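Local coordinates for mitogen-activated protein kinase, putative (Map kinase-like protein) (Leishmania major, PDB 3PG1) that probably acts as an ATP-dependent serine/threonine protein kinase of the MAP kinase family, transferring phosphate to protein substrates, at residues T118-V123 against G163-A168; F139-L144 against P318-L323; V215-A220 against R307-E312; E226-K231 against V286-P291. All coordinates share one frame; numbering follows the deposited sequence. Where two conformers were deposited one is given.

Contact 1 of 4, residues T118-V123 against G163-A168; sequences TDLAQV and GNILLA
Leu120 and Ile165 lie side by side at the tightly packed end of this contact, their CB atoms 4.0 Å apart. With CG anti to the backbone N (chi1 -166°), Leu120 runs its CD2 along CG2 and CD1 of Ile165. Leu167 wedges its CD2 beneath the first helical turn, 3.6 Å from Leu120 N. Branched aliphatics suit this side because Phe139 and Ile143 of helix 133-152 and Val223 of helix 214-229 close over them. The backbone is equally firm: Leu120 N gives a 2.8 Å hydrogen bond to Ile165 O, and Thr118 and Leu167 form an antiparallel hydrogen-bonded pair, each backbone N bonding to the other's O. Strand 165-167 is thereby the middle strand of a small three-stranded sheet in the kinase C-lobe, continuing from the end of the catalytic loop that contains His157 and Asp159. The other face, with Asp119 and Leu166, is looser and wetter. There a water donates both to Asp119 OD1 (2.9 Å) and to Gly163 O (2.8 Å), joining two acceptors that cannot bond directly. The second carboxylate oxygen, OD2, caps helix 120-125 by accepting from Gln122 N at 3.1 Å. Beside it the small Ala121 brings CB to within 3.7 Å of Gly163 N.

Contact 2 of 4, residues F139-L144 against P318-L323; sequences FMYHIL and PYFESL
Tyr141 and Phe320 make the aromatic part of this contact, with ring centroids 5.5 Å apart and planes inclined at 49°. Neither ring lies flat on the other. In Tyr141 a chi1 of -173° sets the ring beside the carbonyl carbon and swings it off helix 133-152 toward the 318-323 segment, while Phe320 pushes the CD2-CE2 side of its ring against the helix at Tyr141. Behind it, Tyr319 rests CD2 over the centre of the Phe320 face, 3.4 Å above the plane.

A CH-pi contact holds the outer side: Leu323 CB sits over the face of the Tyr141 ring, 4.2 Å from its centroid, and the same leucine reaches CD1 to within 3.8 Å of Tyr141 CB.

Aliphatic carbons also meet Phe320. Met140 CB touches the ring edge in its plane, 3.8 Å from CZ, before the thioether bends away toward helix 214-229; Leu144, in one of its two conformers, approaches obliquely, with CD1 3.6 Å from Phe320 CE1.

The polar end of Tyr141 is served from just beyond the segment, where OH is hydrogen-bonded to Asp328 OD2 and to the backbone N of Asp325. The His317-Pro318-Tyr319-Phe320 sequence is of the kind that closes many protein kinase domains, and here it packs the end of the catalytic core on a long C-lobe helix. Between these segments the attachment is by shape and dispersion, with aromatic surface meeting aliphatic carbon; the tyrosine hydroxyl adds directional bonds to Asp328 and Asp325, and Ser322 OG a weak one to Gln137 of the helix.

Contact 3 of 4, residues V215-A220 against R307-E312; sequences VDMWSA and RRISTE
The guanidinium of Arg308 carries Trp218 CB over one face, 3.8 Å above the plane and displaced toward its rim, and has the backbone N of Val215 at its edge, in plane. The indole of Trp218 does not stack on it: the two planes stand 68° apart, and the ring turns an edge to the arginine, with CE3 3.9 Å from Arg308 NE. An extended start (chi1 -162°), then a bend at chi3 (-56°), carries the arginine across the side of helix 214-229, its CD 4.0 Å from Met217 CB. Arginine suits a buried place like this because its many N-H groups can be matched: NH1 forms a salt bridge with Glu203 and a hydrogen bond with Leu214 O, and NE is hydrogen-bonded to Glu302 O. Such fixed partners would be expected to keep it charged and hold its plane steady.

Met217 fills the other half of the contact, in the one of its two conformers described here. Its bent chain folds round the backbone of Ile309, CG coming 3.4 Å from Ile309 O. SD lies 3.5 Å from Thr311 CG2, where the two side chains cross at about a right angle, while CE touches Ile309 CG2 at 4.0 Å. Thr311 thus offers its methyl to the thioether and its OG1 to His148 ND1 on helix 133-152. Ser310 starts helix 311-315, its OG capping Gln313 N.

A buried arginine near the end of the C-lobe, paired with the glutamate of an Ala201-Pro202-Glu203 motif and set against the lobe's central helix, is a hallmark of eukaryotic protein kinases.

Contact 4 of 4, residues E226-K231 against V286-P291; sequences EMFNRK and VPTADP
Phe228 places CG anti to its carbonyl carbon (chi1 -80°), and a chi2 of -79° turns the ring so that one face is presented to Ala289. Ala289 CB stands over the centre of that face, 3.7 Å from the centroid and nearly on the ring normal, a CH-pi contact for which a lone methyl is a good fit. Val286 crosses the phenylalanine at about a right angle, its CG1 pressed to 3.4 Å from Phe228 CB. At the ring edge, near its plane, lies Thr288 OG1, 3.6 Å from CD1.

The neighbouring Asn229 brings OD1 over the start of the loop, 3.5 Å from Val286 CA, and its ND2 is held by Val285 O. Water completes the polar side. One molecule donates to Asn229 OD1 (2.7 Å) and accepts from Thr288 N (3.0 Å); a second joins Phe228 O to Thr288 OG1. Solvent thus links the Phe228 carbonyl to the threonine hydroxyl, and the asparagine side chain to the loop amide, at the exposed margin.

Loop residues 286-289 form a type I turn, closed by Ala289 N to Val286 O and with Pro287 suited to its second position. Asp290 then N-caps helix 291-300 through Ala293 N. The contact therefore ties the last turn of helix 214-229 to the lead-in of helix 291-300, with Phe228 also packed on Ala293 and Ile297 of that helix and on Ile136 of helix 133-152.

All four contacts belong to the helical C-lobe of the kinase fold, with centres about 14 to 20 Å apart. Contacts 1 and 2 interlock along the chain, their segments alternating, and meet where Leu120, Ile165 and Leu167 pack on Phe139 and Ile143 of helix 133-152. Contact 4 is nested inside contact 3, and contact 3 inside contact 2. Contacts 3 and 4 use helix 214-229, near its start and at its end, without touching each other. Contact 2 joins them: Leu144 packs on Met217, and Met140 on Met227, which also meets Leu120. Helices 133-152 and 214-229 thus form a shared core, linking the sheet beside the catalytic loop to the end of the kinase domain.

Contact 1 of 4, residues T118-V123 against G163-A168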
# COMPACT_ATOMS: atom_id res chain seq x y z
N THR A 118 12.40 -8.97 -1.53
CA THR A 118 12.04 -8.35 -2.79
C THR A 118 10.59 -7.87 -2.75
O THR A 118 9.96 -7.88 -1.69
CB THR A 118 12.33 -9.35 -3.96
OG1 THR A 118 12.24 -8.68 -5.20
CG2 THR A 118 11.42 -10.59 -3.96
N ASP A 119 10.08 -7.43 -3.88
CA ASP A 119 8.69 -7.04 -4.04
C ASP A 119 8.13 -7.79 -5.24
O ASP A 119 8.88 -8.41 -5.99
CB ASP A 119 8.51 -5.51 -4.11
CG ASP A 119 9.29 -4.83 -5.22
OD1 ASP A 119 10.16 -4.01 -4.90
OD2 ASP A 119 8.98 -5.08 -6.39
N LEU A 120 6.80 -7.76 -5.40
CA LEU A 120 6.11 -8.46 -6.47
C LEU A 120 6.38 -7.88 -7.85
O LEU A 120 6.42 -8.65 -8.82
CB LEU A 120 4.63 -8.52 -6.17
CG LEU A 120 3.79 -9.48 -7.00
CD1 LEU A 120 4.20 -10.94 -6.79
CD2 LEU A 120 2.31 -9.29 -6.68
N ALA A 121 6.61 -6.56 -7.95
CA ALA A 121 6.94 -5.91 -9.24
C ALA A 121 8.24 -6.51 -9.82
O ALA A 121 8.29 -6.82 -11.01
CB ALA A 121 7.09 -4.40 -9.06
N GLN A 122 9.25 -6.73 -8.98
CA GLN A 122 10.52 -7.33 -9.37
C GLN A 122 10.33 -8.78 -9.80
O GLN A 122 10.91 -9.20 -10.81
CB GLN A 122 11.55 -7.21 -8.25
CG GLN A 122 12.12 -5.80 -8.07
CD GLN A 122 13.11 -5.75 -6.94
OE1 GLN A 122 12.77 -5.52 -5.78
NE2 GLN A 122 14.37 -6.00 -7.25
N VAL A 123 9.53 -9.55 -9.05
CA VAL A 123 9.20 -10.95 -9.34
C VAL A 123 8.49 -11.08 -10.70
O VAL A 123 8.96 -11.83 -11.58
CB VAL A 123 8.44 -11.61 -8.17
CG1 VAL A 123 7.87 -12.97 -8.56
CG2 VAL A 123 9.35 -11.73 -6.96
N GLY A 163 4.77 -3.07 -6.54
CA GLY A 163 5.90 -2.42 -5.86
C GLY A 163 5.74 -2.32 -4.35
O GLY A 163 6.74 -2.21 -3.65
N ASN A 164 4.49 -2.35 -3.84
CA ASN A 164 4.25 -2.30 -2.39
C ASN A 164 3.70 -3.61 -1.83
O ASN A 164 3.20 -3.67 -0.70
CB ASN A 164 3.47 -1.04 -1.92
CG ASN A 164 2.17 -0.80 -2.58
OD1 ASN A 164 1.39 -1.72 -2.85
ND2 ASN A 164 1.91 0.46 -2.88
N ILE A 165 3.84 -4.67 -2.62
CA ILE A 165 3.50 -6.02 -2.18
C ILE A 165 4.86 -6.67 -2.04
O ILE A 165 5.52 -6.91 -3.04
CB ILE A 165 2.56 -6.76 -3.17
CG1 ILE A 165 1.17 -6.05 -3.24
CG2 ILE A 165 2.40 -8.24 -2.70
CD1 ILE A 165 0.32 -6.44 -4.47
N LEU A 166 5.29 -6.88 -0.78
CA LEU A 166 6.63 -7.39 -0.42
C LEU A 166 6.65 -8.89 -0.16
O LEU A 166 5.67 -9.46 0.32
CB LEU A 166 7.17 -6.66 0.84
CG LEU A 166 7.07 -5.11 0.85
CD1 LEU A 166 7.83 -4.52 2.05
CD2 LEU A 166 7.58 -4.50 -0.47
N LEU A 167 7.79 -9.52 -0.51
CA LEU A 167 8.04 -10.95 -0.38
C LEU A 167 9.23 -11.09 0.61
O LEU A 167 10.29 -10.49 0.40
CB LEU A 167 8.52 -11.53 -1.73
CG LEU A 167 7.59 -11.81 -2.93
CD1 LEU A 167 7.08 -13.21 -2.94
CD2 LEU A 167 6.62 -10.70 -3.28
N ALA A 168 9.07 -11.90 1.66
CA ALA A 168 10.16 -12.16 2.61
C ALA A 168 11.04 -13.25 1.99
O ALA A 168 10.64 -13.82 0.97
CB ALA A 168 9.58 -12.64 3.94
O HOH W 1 9.23 -1.23 -4.60

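Contact 2 of 4, residues F139-L144 against P318-L323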
# COMPACT_ATOMS: atom_id res chain seq x y z
N PHE A 139 -0.24 -16.14 -3.45
CA PHE A 139 0.03 -14.70 -3.34
C PHE A 139 -1.25 -13.91 -3.22
O PHE A 139 -1.35 -13.03 -2.36
CB PHE A 139 0.84 -14.17 -4.58
CG PHE A 139 2.28 -14.63 -4.72
CD1 PHE A 139 3.03 -15.00 -3.62
CD2 PHE A 139 2.87 -14.73 -5.98
CE1 PHE A 139 4.36 -15.45 -3.76
CE2 PHE A 139 4.19 -15.18 -6.12
CZ PHE A 139 4.93 -15.53 -5.02
N MET A 140 -2.23 -14.18 -4.10
CA MET A 140 -3.53 -13.48 -4.10
C MET A 140 -4.27 -13.69 -2.78
O MET A 140 -4.88 -12.75 -2.27
CB MET A 140 -4.43 -13.93 -5.28
CG MET A 140 -3.98 -13.34 -6.65
SD MET A 140 -3.70 -11.52 -6.57
CE MET A 140 -5.30 -10.92 -6.04
N TYR A 141 -4.21 -14.92 -2.23
CA TYR A 141 -4.90 -15.20 -0.96
C TYR A 141 -4.34 -14.24 0.13
O TYR A 141 -5.10 -13.63 0.85
CB TYR A 141 -4.76 -16.71 -0.56
CG TYR A 141 -5.61 -17.09 0.65
CD1 TYR A 141 -7.01 -17.04 0.59
CD2 TYR A 141 -5.02 -17.50 1.84
CE1 TYR A 141 -7.79 -17.37 1.70
CE2 TYR A 141 -5.80 -17.88 2.94
CZ TYR A 141 -7.19 -17.78 2.88
OH TYR A 141 -7.97 -18.12 3.97
N HIS A 142 -3.01 -14.13 0.21
CA HIS A 142 -2.34 -13.29 1.21
C HIS A 142 -2.50 -11.80 0.94
O HIS A 142 -2.67 -11.02 1.89
CB HIS A 142 -0.88 -13.73 1.36
CG HIS A 142 -0.73 -15.05 2.06
ND1 HIS A 142 -0.37 -15.12 3.40
CD2 HIS A 142 -0.96 -16.31 1.61
CE1 HIS A 142 -0.37 -16.41 3.71
NE2 HIS A 142 -0.72 -17.16 2.67
N ILE A 143 -2.48 -11.41 -0.34
CA ILE A 143 -2.75 -10.01 -0.72
C ILE A 143 -4.15 -9.63 -0.25
O ILE A 143 -4.31 -8.55 0.33
CB ILE A 143 -2.60 -9.75 -2.26
CG1 ILE A 143 -1.11 -9.86 -2.74
CG2 ILE A 143 -3.23 -8.40 -2.70
CD1 ILE A 143 -0.96 -10.16 -4.28
N LEU A 144 -5.16 -10.48 -0.52
CA LEU A 144 -6.54 -10.14 -0.13
C LEU A 144 -6.75 -10.17 1.38
O LEU A 144 -7.54 -9.40 1.89
CB LEU A 144 -7.56 -11.01 -0.86
CG LEU A 144 -7.72 -10.67 -2.35
CD1 LEU A 144 -8.48 -11.78 -3.09
CD2 LEU A 144 -8.42 -9.28 -2.53
N PRO A 318 -14.68 -19.74 -4.87
CA PRO A 318 -14.09 -21.08 -5.09
C PRO A 318 -12.64 -21.09 -5.59
O PRO A 318 -11.95 -22.07 -5.35
CB PRO A 318 -15.03 -21.75 -6.12
CG PRO A 318 -16.26 -20.93 -6.13
CD PRO A 318 -15.97 -19.57 -5.57
N TYR A 319 -12.15 -19.99 -6.17
CA TYR A 319 -10.75 -19.85 -6.58
C TYR A 319 -9.78 -20.15 -5.42
O TYR A 319 -8.71 -20.73 -5.64
CB TYR A 319 -10.49 -18.43 -7.14
CG TYR A 319 -9.04 -18.18 -7.52
CD1 TYR A 319 -8.46 -18.84 -8.61
CD2 TYR A 319 -8.23 -17.37 -6.73
CE1 TYR A 319 -7.11 -18.68 -8.92
CE2 TYR A 319 -6.89 -17.13 -7.08
CZ TYR A 319 -6.34 -17.80 -8.17
OH TYR A 319 -5.04 -17.56 -8.53
N PHE A 320 -10.15 -19.76 -4.19
CA PHE A 320 -9.32 -20.00 -2.99
C PHE A 320 -9.74 -21.20 -2.20
O PHE A 320 -9.21 -21.38 -1.11
CB PHE A 320 -9.37 -18.77 -2.05
CG PHE A 320 -8.78 -17.55 -2.71
CD1 PHE A 320 -9.58 -16.46 -3.03
CD2 PHE A 320 -7.43 -17.51 -3.05
CE1 PHE A 320 -9.04 -15.33 -3.63
CE2 PHE A 320 -6.87 -16.37 -3.63
CZ PHE A 320 -7.68 -15.28 -3.93
N GLU A 321 -10.65 -22.02 -2.73
CA GLU A 321 -11.17 -23.20 -1.98
C GLU A 321 -10.12 -24.04 -1.27
O GLU A 321 -10.31 -24.36 -0.09
CB GLU A 321 -12.06 -24.10 -2.85
CG GLU A 321 -12.96 -25.01 -2.01
CD GLU A 321 -14.07 -25.68 -2.80
OE1 GLU A 321 -15.01 -24.97 -3.25
OE2 GLU A 321 -14.01 -26.92 -2.97
N SER A 322 -9.02 -24.37 -1.95
CA SER A 322 -7.96 -25.22 -1.37
C SER A 322 -7.13 -24.53 -0.26
O SER A 322 -6.37 -25.20 0.43
CB SER A 322 -7.02 -25.75 -2.47
OG SER A 322 -6.30 -24.68 -3.06
N LEU A 323 -7.27 -23.21 -0.10
CA LEU A 323 -6.47 -22.45 0.86
C LEU A 323 -7.29 -21.83 1.96
O LEU A 323 -6.75 -21.55 3.04
CB LEU A 323 -5.76 -21.30 0.12
CG LEU A 323 -4.75 -21.64 -1.02
CD1 LEU A 323 -4.04 -20.36 -1.48
CD2 LEU A 323 -3.67 -22.65 -0.61

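Contact 3 of 4, residues V215-A220 against R307-E312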
# COMPACT_ATOMS: atom_id res chain seq x y z
N VAL A 215 -11.92 0.55 -3.97
CA VAL A 215 -10.82 0.90 -4.91
C VAL A 215 -9.67 -0.14 -4.82
O VAL A 215 -8.99 -0.43 -5.82
CB VAL A 215 -10.29 2.35 -4.75
CG1 VAL A 215 -11.41 3.38 -4.95
CG2 VAL A 215 -9.52 2.56 -3.44
N ASP A 216 -9.44 -0.68 -3.60
CA ASP A 216 -8.37 -1.66 -3.40
C ASP A 216 -8.63 -2.97 -4.10
O ASP A 216 -7.67 -3.65 -4.49
CB ASP A 216 -8.07 -1.92 -1.90
CG ASP A 216 -7.52 -0.70 -1.18
OD1 ASP A 216 -7.63 -0.65 0.06
OD2 ASP A 216 -6.95 0.19 -1.87
N MET A 217 -9.92 -3.35 -4.23
CA MET A 217 -10.34 -4.59 -4.89
C MET A 217 -10.02 -4.49 -6.39
O MET A 217 -9.63 -5.49 -7.00
CB MET A 217 -11.83 -4.90 -4.62
CG MET A 217 -12.08 -5.47 -3.23
SD MET A 217 -10.97 -6.83 -2.79
CE MET A 217 -11.56 -8.10 -3.90
N TRP A 218 -10.16 -3.28 -6.97
CA TRP A 218 -9.82 -3.03 -8.37
C TRP A 218 -8.31 -3.22 -8.56
O TRP A 218 -7.90 -3.90 -9.49
CB TRP A 218 -10.20 -1.60 -8.82
CG TRP A 218 -9.79 -1.36 -10.26
CD1 TRP A 218 -8.59 -0.91 -10.72
CD2 TRP A 218 -10.60 -1.59 -11.41
NE1 TRP A 218 -8.61 -0.82 -12.09
CE2 TRP A 218 -9.83 -1.21 -12.55
CE3 TRP A 218 -11.92 -2.04 -11.61
CZ2 TRP A 218 -10.32 -1.35 -13.85
CZ3 TRP A 218 -12.43 -2.09 -12.89
CH2 TRP A 218 -11.61 -1.81 -14.01
N SER A 219 -7.49 -2.60 -7.68
CA SER A 219 -6.03 -2.73 -7.77
C SER A 219 -5.58 -4.19 -7.67
O SER A 219 -4.69 -4.64 -8.40
CB SER A 219 -5.33 -1.89 -6.71
OG SER A 219 -5.80 -0.55 -6.70
N ALA A 220 -6.19 -4.92 -6.73
CA ALA A 220 -5.88 -6.33 -6.53
C ALA A 220 -6.20 -7.17 -7.81
O ALA A 220 -5.43 -8.06 -8.14
CB ALA A 220 -6.65 -6.85 -5.32
N ARG A 307 -21.05 -2.85 -7.68
CA ARG A 307 -21.20 -4.27 -8.10
C ARG A 307 -19.89 -5.03 -7.94
O ARG A 307 -19.83 -6.20 -8.36
CB ARG A 307 -21.53 -4.35 -9.64
CG ARG A 307 -22.85 -3.81 -10.07
CD ARG A 307 -23.08 -3.90 -11.58
NE ARG A 307 -23.50 -2.58 -12.08
CZ ARG A 307 -24.75 -2.14 -12.12
NH1 ARG A 307 -25.75 -2.94 -11.79
NH2 ARG A 307 -25.02 -0.91 -12.53
N ARG A 308 -18.84 -4.37 -7.46
CA ARG A 308 -17.49 -4.94 -7.29
C ARG A 308 -17.43 -5.87 -6.07
O ARG A 308 -17.95 -5.56 -4.97
CB ARG A 308 -16.42 -3.84 -7.27
CG ARG A 308 -14.97 -4.37 -7.54
CD ARG A 308 -13.95 -3.22 -7.55
NE ARG A 308 -14.36 -2.20 -8.55
CZ ARG A 308 -14.22 -0.88 -8.41
NH1 ARG A 308 -13.61 -0.38 -7.34
NH2 ARG A 308 -14.64 -0.06 -9.36
N ILE A 309 -16.81 -7.02 -6.26
CA ILE A 309 -16.78 -8.06 -5.22
C ILE A 309 -16.03 -7.55 -3.97
O ILE A 309 -15.02 -6.88 -4.10
CB ILE A 309 -16.21 -9.40 -5.76
CG1 ILE A 309 -16.45 -10.59 -4.77
CG2 ILE A 309 -14.68 -9.27 -6.10
CD1 ILE A 309 -16.10 -12.01 -5.39
N SER A 310 -16.57 -7.80 -2.77
CA SER A 310 -15.96 -7.37 -1.52
C SER A 310 -14.77 -8.29 -1.17
O SER A 310 -14.65 -9.37 -1.75
CB SER A 310 -16.99 -7.39 -0.39
OG SER A 310 -17.41 -8.73 -0.17
N THR A 311 -13.88 -7.87 -0.24
CA THR A 311 -12.75 -8.77 0.14
C THR A 311 -13.25 -10.07 0.70
O THR A 311 -12.67 -11.13 0.39
CB THR A 311 -11.80 -8.19 1.21
OG1 THR A 311 -12.60 -7.84 2.33
CG2 THR A 311 -11.02 -7.05 0.74
N GLU A 312 -14.29 -10.02 1.56
CA GLU A 312 -14.76 -11.28 2.12
C GLU A 312 -15.30 -12.21 1.04
O GLU A 312 -14.97 -13.39 1.03
CB GLU A 312 -15.77 -11.08 3.28
CG GLU A 312 -16.36 -12.40 3.72
CD GLU A 312 -17.36 -12.45 4.87
OE1 GLU A 312 -18.00 -11.42 5.17
OE2 GLU A 312 -17.61 -13.57 5.34

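Contact 4 of 4, residues E226-K231 against V286-P291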
# COMPACT_ATOMS: atom_id res chain seq x y z
N GLU A 226 -2.03 -9.33 -13.91
CA GLU A 226 -0.64 -9.06 -14.23
C GLU A 226 0.26 -10.24 -13.89
O GLU A 226 1.24 -10.46 -14.60
CB GLU A 226 -0.15 -7.80 -13.51
CG GLU A 226 1.23 -7.34 -13.99
CD GLU A 226 1.66 -5.98 -13.46
OE1 GLU A 226 0.79 -5.18 -13.05
OE2 GLU A 226 2.88 -5.74 -13.41
N MET A 227 -0.06 -10.99 -12.83
CA MET A 227 0.79 -12.14 -12.50
C MET A 227 0.61 -13.24 -13.55
O MET A 227 1.54 -14.00 -13.78
CB MET A 227 0.44 -12.68 -11.09
CG MET A 227 1.11 -11.89 -9.98
SD MET A 227 0.97 -12.67 -8.35
CE MET A 227 -0.66 -12.29 -7.99
N PHE A 228 -0.59 -13.36 -14.13
CA PHE A 228 -0.82 -14.36 -15.19
C PHE A 228 -0.12 -13.90 -16.48
O PHE A 228 0.59 -14.68 -17.13
CB PHE A 228 -2.32 -14.53 -15.49
CG PHE A 228 -3.06 -15.41 -14.51
CD1 PHE A 228 -2.98 -16.80 -14.60
CD2 PHE A 228 -3.86 -14.84 -13.51
CE1 PHE A 228 -3.64 -17.61 -13.67
CE2 PHE A 228 -4.54 -15.65 -12.59
CZ PHE A 228 -4.44 -17.04 -12.69
N ASN A 229 -0.37 -12.64 -16.87
CA ASN A 229 0.13 -12.03 -18.10
C ASN A 229 1.60 -11.64 -18.10
O ASN A 229 2.19 -11.56 -19.19
CB ASN A 229 -0.76 -10.86 -18.53
CG ASN A 229 -2.16 -11.29 -18.92
OD1 ASN A 229 -2.46 -12.47 -18.97
ND2 ASN A 229 -3.07 -10.34 -19.14
N ARG A 230 2.18 -11.36 -16.92
CA ARG A 230 3.57 -10.92 -16.75
C ARG A 230 3.74 -9.51 -17.37
O ARG A 230 4.84 -9.10 -17.70
CB ARG A 230 4.61 -11.94 -17.33
CG ARG A 230 4.48 -13.34 -16.71
CD ARG A 230 4.63 -13.33 -15.19
NE ARG A 230 6.00 -13.02 -14.75
CZ ARG A 230 6.96 -13.93 -14.59
NH1 ARG A 230 8.15 -13.56 -14.16
NH2 ARG A 230 6.74 -15.20 -14.88
N LYS A 231 2.61 -8.78 -17.49
CA LYS A 231 2.54 -7.45 -18.09
C LYS A 231 1.32 -6.77 -17.49
O LYS A 231 0.28 -7.44 -17.34
CB LYS A 231 2.42 -7.58 -19.61
CG LYS A 231 2.46 -6.27 -20.38
CD LYS A 231 2.87 -6.48 -21.84
CE LYS A 231 1.78 -7.00 -22.75
NZ LYS A 231 2.26 -7.10 -24.16
N VAL A 286 -6.78 -12.58 -20.27
CA VAL A 286 -5.88 -13.29 -19.37
C VAL A 286 -5.81 -14.76 -19.86
O VAL A 286 -6.44 -15.64 -19.26
CB VAL A 286 -6.33 -13.13 -17.87
CG1 VAL A 286 -5.20 -13.51 -16.93
CG2 VAL A 286 -6.78 -11.70 -17.57
N PRO A 287 -5.07 -15.03 -20.98
CA PRO A 287 -5.09 -16.37 -21.58
C PRO A 287 -4.68 -17.57 -20.74
O PRO A 287 -5.19 -18.68 -20.98
CB PRO A 287 -4.25 -16.22 -22.88
CG PRO A 287 -3.55 -14.93 -22.79
CD PRO A 287 -4.33 -14.06 -21.82
N THR A 288 -3.76 -17.38 -19.80
CA THR A 288 -3.27 -18.50 -18.98
C THR A 288 -4.11 -18.70 -17.71
O THR A 288 -3.83 -19.64 -16.96
CB THR A 288 -1.77 -18.36 -18.72
OG1 THR A 288 -1.55 -17.20 -17.90
CG2 THR A 288 -0.93 -18.28 -20.03
N ALA A 289 -5.14 -17.86 -17.46
CA ALA A 289 -5.99 -18.06 -16.28
C ALA A 289 -7.06 -19.10 -16.59
O ALA A 289 -7.71 -18.99 -17.64
CB ALA A 289 -6.65 -16.74 -15.86
N ASP A 290 -7.26 -20.08 -15.69
CA ASP A 290 -8.33 -21.07 -15.85
C ASP A 290 -9.73 -20.42 -15.62
O ASP A 290 -9.78 -19.27 -15.17
CB ASP A 290 -8.07 -22.36 -15.03
CG ASP A 290 -8.31 -22.36 -13.53
OD1 ASP A 290 -9.07 -21.50 -13.03
OD2 ASP A 290 -7.82 -23.29 -12.86
N PRO A 291 -10.87 -21.09 -15.95
CA PRO A 291 -12.19 -20.43 -15.81
C PRO A 291 -12.58 -19.90 -14.43
O PRO A 291 -13.24 -18.87 -14.35
CB PRO A 291 -13.18 -21.48 -16.33
CG PRO A 291 -12.33 -22.31 -17.33
CD PRO A 291 -11.00 -22.42 -16.61
O HOH W 2 0.62 -17.65 -16.26
O HOH W 3 -1.89 -15.06 -19.41